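Long-range contact in Crov588 (Cafeteriavirus, PDB 6NYR), which is of unknown function but folds into a ring-like leucine-rich-repeat solenoid built from tandem FNIP repeats: residues K177-T188 against Q198-L209. Sequence-based numbering, arbitrary orientation.
Sequences KITENVLPNSLT and QKITENVLPNSL
Val204 packs against Ile178 at the apolar centre of the seam between the successive coils 177-188 and 198-209. The two side chains lie across one another, Val204 CG1 touching Ile178 CG2 at 3.6 Å, while CG2 of the valine faces the backbone of Thr179. Leu183 comes next along the seam: with CG swung beside its own backbone N (chi1 -61°), it runs alongside Leu205 in the same direction, its CD1 lying 3.9 Å from Leu205 CD2. Pro206 continues the apolar row, offering CD to Leu183 and CG to Leu187 CB. Both Leu183 and Leu205 also rest on Leu190 of the strand 189-191 between the loops, so the loop packing merges with the solenoid interior.

Toward the outside, backbone polarity is met by water. One water donates to Thr179 O and to Val204 O, the latter at 2.7 Å, and accepts from Leu183 N, joining the two type II turns. A second donates to Ile178 O and, weakly, to Lys199 O. Beyond it the bent chain of Lys177 reaches across with its aliphatic part, CE lying 3.2 Å from Lys199 O. Out at the exposed turn, Glu180 and Asn203 run side by side in van der Waals contact, Glu180 CG 3.3 Å from Asn203 O and OE2 against Asn203 CB.

At the far end, Ser208 OG sits between two carbonyls of the preceding coil, 2.6 Å from Asn185 O and 2.8 Å from Leu187 O; its single proton may serve either. The same role passes along the solenoid: Ser186 OG bonds Leu165 O one coil earlier, and Ser230 OG takes Leu209 O one coil later.

Loops 177-188 and 198-209 are thus joined by apolar side chains, a serine hydroxyl and bridging water, with backbone pairing taking over from Thr188 toward the strands; the serine bond recurs in the adjoining coils, and the rest probably does too, the repeats being nearly identical in sequence.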
ATOM      1  N   LYS A 177      25.158  16.925 -24.198  1.00 48.41           N
ATOM      2  CA  LYS A 177      26.318  17.115 -23.338  1.00 47.56           C
ATOM      3  C   LYS A 177      26.052  18.235 -22.341  1.00 44.58           C
ATOM      4  O   LYS A 177      25.377  19.223 -22.648  1.00 48.78           O
ATOM      5  CB  LYS A 177      27.550  17.426 -24.188  1.00 54.72           C
ATOM      6  CG  LYS A 177      28.853  17.574 -23.410  1.00 61.91           C
ATOM      7  CD  LYS A 177      29.165  16.344 -22.570  1.00 67.50           C
ATOM      8  CE  LYS A 177      30.428  16.545 -21.733  1.00 71.05           C
ATOM      9  NZ  LYS A 177      31.680  16.352 -22.519  1.00 70.73           N
ATOM     10  N   ILE A 178      26.579  18.062 -21.133  1.00 43.55           N
ATOM     11  CA  ILE A 178      26.552  19.078 -20.087  1.00 48.08           C
ATOM     12  C   ILE A 178      27.990  19.471 -19.790  1.00 50.91           C
ATOM     13  O   ILE A 178      28.783  18.634 -19.338  1.00 49.31           O
ATOM     14  CB  ILE A 178      25.843  18.583 -18.814  1.00 50.75           C
ATOM     15  CG1 ILE A 178      24.358  18.380 -19.105  1.00 51.62           C
ATOM     16  CG2 ILE A 178      26.072  19.549 -17.662  1.00 51.68           C
ATOM     17  CD1 ILE A 178      23.597  17.737 -17.975  1.00 54.25           C
ATOM     18  N   THR A 179      28.326  20.738 -20.039  1.00 54.81           N
ATOM     19  CA  THR A 179      29.698  21.195 -19.912  1.00 53.91           C
ATOM     20  C   THR A 179      29.876  22.063 -18.660  1.00 57.32           C
ATOM     21  O   THR A 179      28.966  22.212 -17.835  1.00 54.95           O
ATOM     22  CB  THR A 179      30.142  21.973 -21.159  1.00 49.69           C
ATOM     23  OG1 THR A 179      29.368  23.175 -21.285  1.00 51.11           O
ATOM     24  CG2 THR A 179      29.980  21.135 -22.415  1.00 48.71           C
ATOM     25  N   GLU A 180      31.064  22.654 -18.542  1.00 61.77           N
ATOM     26  CA  GLU A 180      31.469  23.394 -17.353  1.00 67.20           C
ATOM     27  C   GLU A 180      30.601  24.627 -17.145  1.00 67.82           C
ATOM     28  O   GLU A 180      30.268  25.346 -18.092  1.00 81.15           O
ATOM     29  CB  GLU A 180      32.944  23.780 -17.518  1.00 73.74           C
ATOM     30  CG  GLU A 180      33.752  23.991 -16.262  1.00 79.71           C
ATOM     31  CD  GLU A 180      35.256  23.890 -16.541  1.00 84.86           C
ATOM     32  OE1 GLU A 180      35.633  23.354 -17.605  1.00 85.71           O
ATOM     33  OE2 GLU A 180      36.056  24.347 -15.700  1.00 87.71           O
ATOM     34  N   ASN A 181      30.223  24.853 -15.886  1.00 71.22           N
ATOM     35  CA  ASN A 181      29.489  26.036 -15.451  1.00 73.10           C
ATOM     36  C   ASN A 181      28.077  26.108 -16.024  1.00 68.57           C
ATOM     37  O   ASN A 181      27.499  27.199 -16.110  1.00 68.97           O
ATOM     38  CB  ASN A 181      30.249  27.323 -15.798  1.00 75.79           C
ATOM     39  CG  ASN A 181      31.657  27.338 -15.238  1.00 77.55           C
ATOM     40  OD1 ASN A 181      32.620  27.100 -15.964  1.00 80.65           O
ATOM     41  ND2 ASN A 181      31.784  27.608 -13.943  1.00 74.61           N
ATOM     42  N   VAL A 182      27.510  24.976 -16.428  1.00 60.82           N
ATOM     43  CA  VAL A 182      26.125  24.939 -16.882  1.00 53.79           C
ATOM     44  C   VAL A 182      25.175  24.685 -15.721  1.00 52.05           C
ATOM     45  O   VAL A 182      24.127  25.326 -15.618  1.00 50.93           O
ATOM     46  CB  VAL A 182      25.962  23.864 -17.976  1.00 51.35           C
ATOM     47  CG1 VAL A 182      24.492  23.678 -18.327  1.00 48.11           C
ATOM     48  CG2 VAL A 182      26.774  24.229 -19.213  1.00 50.00           C
ATOM     49  N   LEU A 183      25.528  23.756 -14.844  1.00 53.34           N
ATOM     50  CA  LEU A 183      24.714  23.429 -13.681  1.00 54.36           C
ATOM     51  C   LEU A 183      24.941  24.461 -12.584  1.00 57.21           C
ATOM     52  O   LEU A 183      26.094  24.750 -12.241  1.00 59.40           O
ATOM     53  CB  LEU A 183      25.070  22.036 -13.177  1.00 52.41           C
ATOM     54  CG  LEU A 183      24.835  20.888 -14.163  1.00 51.05           C
ATOM     55  CD1 LEU A 183      25.374  19.585 -13.581  1.00 49.34           C
ATOM     56  CD2 LEU A 183      23.365  20.750 -14.507  1.00 49.90           C
ATOM     57  N   PRO A 184      23.880  25.036 -12.016  1.00 54.37           N
ATOM     58  CA  PRO A 184      24.078  26.084 -11.008  1.00 54.99           C
ATOM     59  C   PRO A 184      24.783  25.572  -9.757  1.00 57.11           C
ATOM     60  O   PRO A 184      24.702  24.394  -9.398  1.00 52.50           O
ATOM     61  CB  PRO A 184      22.656  26.574 -10.703  1.00 55.96           C
ATOM     62  CG  PRO A 184      21.724  25.564 -11.301  1.00 56.21           C
ATOM     63  CD  PRO A 184      22.466  24.900 -12.423  1.00 53.42           C
ATOM     64  N   ASN A 185      25.486  26.496  -9.095  1.00 63.10           N
ATOM     65  CA  ASN A 185      26.212  26.208  -7.868  1.00 67.70           C
ATOM     66  C   ASN A 185      25.293  25.881  -6.703  1.00 63.12           C
ATOM     67  O   ASN A 185      25.778  25.444  -5.654  1.00 75.12           O
ATOM     68  CB  ASN A 185      27.065  27.426  -7.501  1.00 76.03           C
ATOM     69  CG  ASN A 185      28.291  27.577  -8.376  1.00 81.71           C
ATOM     70  OD1 ASN A 185      29.057  26.633  -8.563  1.00 85.04           O
ATOM     71  ND2 ASN A 185      28.479  28.771  -8.929  1.00 81.47           N
ATOM     72  N   SER A 186      23.990  26.091  -6.866  1.00 59.30           N
ATOM     73  CA  SER A 186      22.996  25.810  -5.841  1.00 57.73           C
ATOM     74  C   SER A 186      22.340  24.443  -5.979  1.00 57.79           C
ATOM     75  O   SER A 186      21.583  24.049  -5.084  1.00 58.19           O
ATOM     76  CB  SER A 186      21.913  26.899  -5.878  1.00 57.84           C
ATOM     77  OG  SER A 186      21.440  27.090  -7.207  1.00 55.34           O
ATOM     78  N   LEU A 187      22.620  23.713  -7.053  1.00 57.32           N
ATOM     79  CA  LEU A 187      21.886  22.490  -7.348  1.00 57.94           C
ATOM     80  C   LEU A 187      22.223  21.399  -6.337  1.00 55.53           C
ATOM     81  O   LEU A 187      23.387  21.193  -5.981  1.00 56.14           O
ATOM     82  CB  LEU A 187      22.212  22.029  -8.766  1.00 59.76           C
ATOM     83  CG  LEU A 187      21.243  21.073  -9.452  1.00 60.34           C
ATOM     84  CD1 LEU A 187      19.907  21.748  -9.707  1.00 58.53           C
ATOM     85  CD2 LEU A 187      21.846  20.566 -10.761  1.00 61.38           C
ATOM     86  N   THR A 188      21.187  20.701  -5.874  1.00 51.23           N
ATOM     87  CA  THR A 188      21.332  19.636  -4.895  1.00 49.26           C
ATOM     88  C   THR A 188      20.796  18.293  -5.373  1.00 48.37           C
ATOM     89  O   THR A 188      21.356  17.256  -5.007  1.00 46.20           O
ATOM     90  CB  THR A 188      20.601  19.998  -3.592  1.00 52.77           C
ATOM     91  OG1 THR A 188      19.193  20.100  -3.844  1.00 56.61           O
ATOM     92  CG2 THR A 188      21.105  21.317  -3.034  1.00 51.39           C
ATOM     93  N   GLN A 198      25.872  10.610 -21.842  1.00 49.18           N
ATOM     94  CA  GLN A 198      26.859  11.615 -22.216  1.00 50.15           C
ATOM     95  C   GLN A 198      27.952  11.644 -21.156  1.00 52.47           C
ATOM     96  O   GLN A 198      27.681  11.461 -19.964  1.00 54.04           O
ATOM     97  CB  GLN A 198      26.181  12.985 -22.343  1.00 49.27           C
ATOM     98  CG  GLN A 198      26.427  13.743 -23.642  1.00 49.77           C
ATOM     99  CD  GLN A 198      26.415  12.863 -24.876  1.00 52.63           C
ATOM    100  OE1 GLN A 198      27.439  12.723 -25.549  1.00 57.87           O
ATOM    101  NE2 GLN A 198      25.272  12.262 -25.176  1.00 50.64           N
ATOM    102  N   LYS A 199      29.191  11.853 -21.593  1.00 54.24           N
ATOM    103  CA  LYS A 199      30.302  11.935 -20.658  1.00 54.82           C
ATOM    104  C   LYS A 199      30.082  13.065 -19.659  1.00 53.19           C
ATOM    105  O   LYS A 199      29.467  14.090 -19.966  1.00 51.74           O
ATOM    106  CB  LYS A 199      31.622  12.147 -21.399  1.00 61.80           C
ATOM    107  CG  LYS A 199      32.211  10.898 -22.048  1.00 67.10           C
ATOM    108  CD  LYS A 199      33.342  11.273 -23.007  1.00 69.91           C
ATOM    109  CE  LYS A 199      34.154  10.060 -23.446  1.00 71.88           C
ATOM    110  NZ  LYS A 199      33.329   8.952 -23.999  1.00 72.22           N
ATOM    111  N   ILE A 200      30.565  12.847 -18.438  1.00 52.04           N
ATOM    112  CA  ILE A 200      30.579  13.865 -17.394  1.00 54.34           C
ATOM    113  C   ILE A 200      32.023  14.046 -16.956  1.00 55.25           C
ATOM    114  O   ILE A 200      32.648  13.103 -16.458  1.00 53.65           O
ATOM    115  CB  ILE A 200      29.682  13.491 -16.203  1.00 52.89           C
ATOM    116  CG1 ILE A 200      28.237  13.378 -16.682  1.00 52.42           C
ATOM    117  CG2 ILE A 200      29.816  14.520 -15.092  1.00 52.73           C
ATOM    118  CD1 ILE A 200      27.232  13.131 -15.583  1.00 52.80           C
ATOM    119  N   THR A 201      32.555  15.249 -17.153  1.00 58.68           N
ATOM    120  CA  THR A 201      33.944  15.534 -16.843  1.00 60.54           C
ATOM    121  C   THR A 201      34.042  16.349 -15.553  1.00 62.21           C
ATOM    122  O   THR A 201      33.047  16.637 -14.884  1.00 59.15           O
ATOM    123  CB  THR A 201      34.613  16.279 -18.000  1.00 60.25           C
ATOM    124  OG1 THR A 201      33.960  17.538 -18.199  1.00 60.76           O
ATOM    125  CG2 THR A 201      34.534  15.465 -19.281  1.00 61.17           C
ATOM    126  N   GLU A 202      35.269  16.726 -15.207  1.00 66.49           N
ATOM    127  CA  GLU A 202      35.525  17.496 -13.999  1.00 69.38           C
ATOM    128  C   GLU A 202      34.919  18.889 -14.106  1.00 64.44           C
ATOM    129  O   GLU A 202      34.727  19.428 -15.198  1.00 62.21           O
ATOM    130  CB  GLU A 202      37.031  17.600 -13.755  1.00 78.28           C
ATOM    131  CG  GLU A 202      37.738  16.253 -13.716  1.00 82.09           C
ATOM    132  CD  GLU A 202      39.243  16.380 -13.555  1.00 84.51           C
ATOM    133  OE1 GLU A 202      39.715  17.478 -13.183  1.00 84.16           O
ATOM    134  OE2 GLU A 202      39.948  15.380 -13.803  1.00 84.58           O
ATOM    135  N   ASN A 203      34.624  19.474 -12.948  1.00 64.80           N
ATOM    136  CA  ASN A 203      34.101  20.833 -12.852  1.00 67.17           C
ATOM    137  C   ASN A 203      32.772  20.996 -13.580  1.00 63.78           C
ATOM    138  O   ASN A 203      32.395  22.112 -13.955  1.00 64.86           O
ATOM    139  CB  ASN A 203      35.114  21.850 -13.390  1.00 72.17           C
ATOM    140  CG  ASN A 203      36.422  21.830 -12.625  1.00 77.39           C
ATOM    141  OD1 ASN A 203      36.434  21.799 -11.394  1.00 78.44           O
ATOM    142  ND2 ASN A 203      37.534  21.844 -13.352  1.00 80.76           N
ATOM    143  N   VAL A 204      32.057  19.896 -13.788  1.00 59.65           N
ATOM    144  CA  VAL A 204      30.719  19.930 -14.356  1.00 56.36           C
ATOM    145  C   VAL A 204      29.652  19.798 -13.278  1.00 56.05           C
ATOM    146  O   VAL A 204      28.656  20.520 -13.297  1.00 56.63           O
ATOM    147  CB  VAL A 204      30.574  18.824 -15.423  1.00 55.48           C
ATOM    148  CG1 VAL A 204      29.133  18.701 -15.876  1.00 53.61           C
ATOM    149  CG2 VAL A 204      31.495  19.107 -16.607  1.00 56.21           C
ATOM    150  N   LEU A 205      29.835  18.878 -12.343  1.00 56.88           N
ATOM    151  CA  LEU A 205      28.905  18.730 -11.228  1.00 57.82           C
ATOM    152  C   LEU A 205      29.236  19.747 -10.141  1.00 60.30           C
ATOM    153  O   LEU A 205      30.397  19.850  -9.731  1.00 61.24           O
ATOM    154  CB  LEU A 205      28.960  17.313 -10.673  1.00 53.30           C
ATOM    155  CG  LEU A 205      28.499  16.227 -11.653  1.00 49.15           C
ATOM    156  CD1 LEU A 205      28.677  14.845 -11.050  1.00 49.95           C
ATOM    157  CD2 LEU A 205      27.057  16.459 -12.081  1.00 46.17           C
ATOM    158  N   PRO A 206      28.258  20.515  -9.666  1.00 60.95           N
ATOM    159  CA  PRO A 206      28.563  21.592  -8.718  1.00 61.87           C
ATOM    160  C   PRO A 206      28.913  21.066  -7.334  1.00 59.64           C
ATOM    161  O   PRO A 206      28.635  19.921  -6.974  1.00 55.57           O
ATOM    162  CB  PRO A 206      27.273  22.422  -8.689  1.00 61.34           C
ATOM    163  CG  PRO A 206      26.196  21.443  -9.033  1.00 60.92           C
ATOM    164  CD  PRO A 206      26.816  20.441  -9.982  1.00 59.80           C
ATOM    165  N   ASN A 207      29.516  21.958  -6.546  1.00 65.39           N
ATOM    166  CA  ASN A 207      30.020  21.638  -5.218  1.00 67.69           C
ATOM    167  C   ASN A 207      28.925  21.421  -4.191  1.00 62.30           C
ATOM    168  O   ASN A 207      29.239  21.162  -3.023  1.00 63.12           O
ATOM    169  CB  ASN A 207      30.911  22.782  -4.727  1.00 73.32           C
ATOM    170  CG  ASN A 207      30.106  24.037  -4.382  1.00 77.54           C
ATOM    171  OD1 ASN A 207      28.965  24.201  -4.830  1.00 75.62           O
ATOM    172  ND2 ASN A 207      30.694  24.920  -3.579  1.00 81.27           N
ATOM    173  N   SER A 208      27.663  21.514  -4.590  1.00 60.29           N
ATOM    174  CA  SER A 208      26.548  21.414  -3.665  1.00 61.13           C
ATOM    175  C   SER A 208      25.657  20.208  -3.904  1.00 58.50           C
ATOM    176  O   SER A 208      24.691  20.016  -3.156  1.00 60.74           O
ATOM    177  CB  SER A 208      25.699  22.690  -3.749  1.00 64.38           C
ATOM    178  OG  SER A 208      25.351  22.961  -5.099  1.00 65.35           O
ATOM    179  N   LEU A 209      25.957  19.383  -4.900  1.00 54.00           N
ATOM    180  CA  LEU A 209      25.067  18.289  -5.263  1.00 53.45           C
ATOM    181  C   LEU A 209      25.103  17.200  -4.197  1.00 49.60           C
ATOM    182  O   LEU A 209      26.176  16.774  -3.761  1.00 49.96           O
ATOM    183  CB  LEU A 209      25.479  17.718  -6.620  1.00 52.68           C
ATOM    184  CG  LEU A 209      24.470  16.850  -7.370  1.00 49.73           C
ATOM    185  CD1 LEU A 209      23.279  17.698  -7.793  1.00 49.40           C
ATOM    186  CD2 LEU A 209      25.105  16.186  -8.580  1.00 49.70           C
TER
HETATM  187  O   HOH W   1      31.147  16.781 -18.541  1.00 52.42           O
HETATM  188  O   HOH W   2      28.152  22.422 -15.201  1.00 44.34           O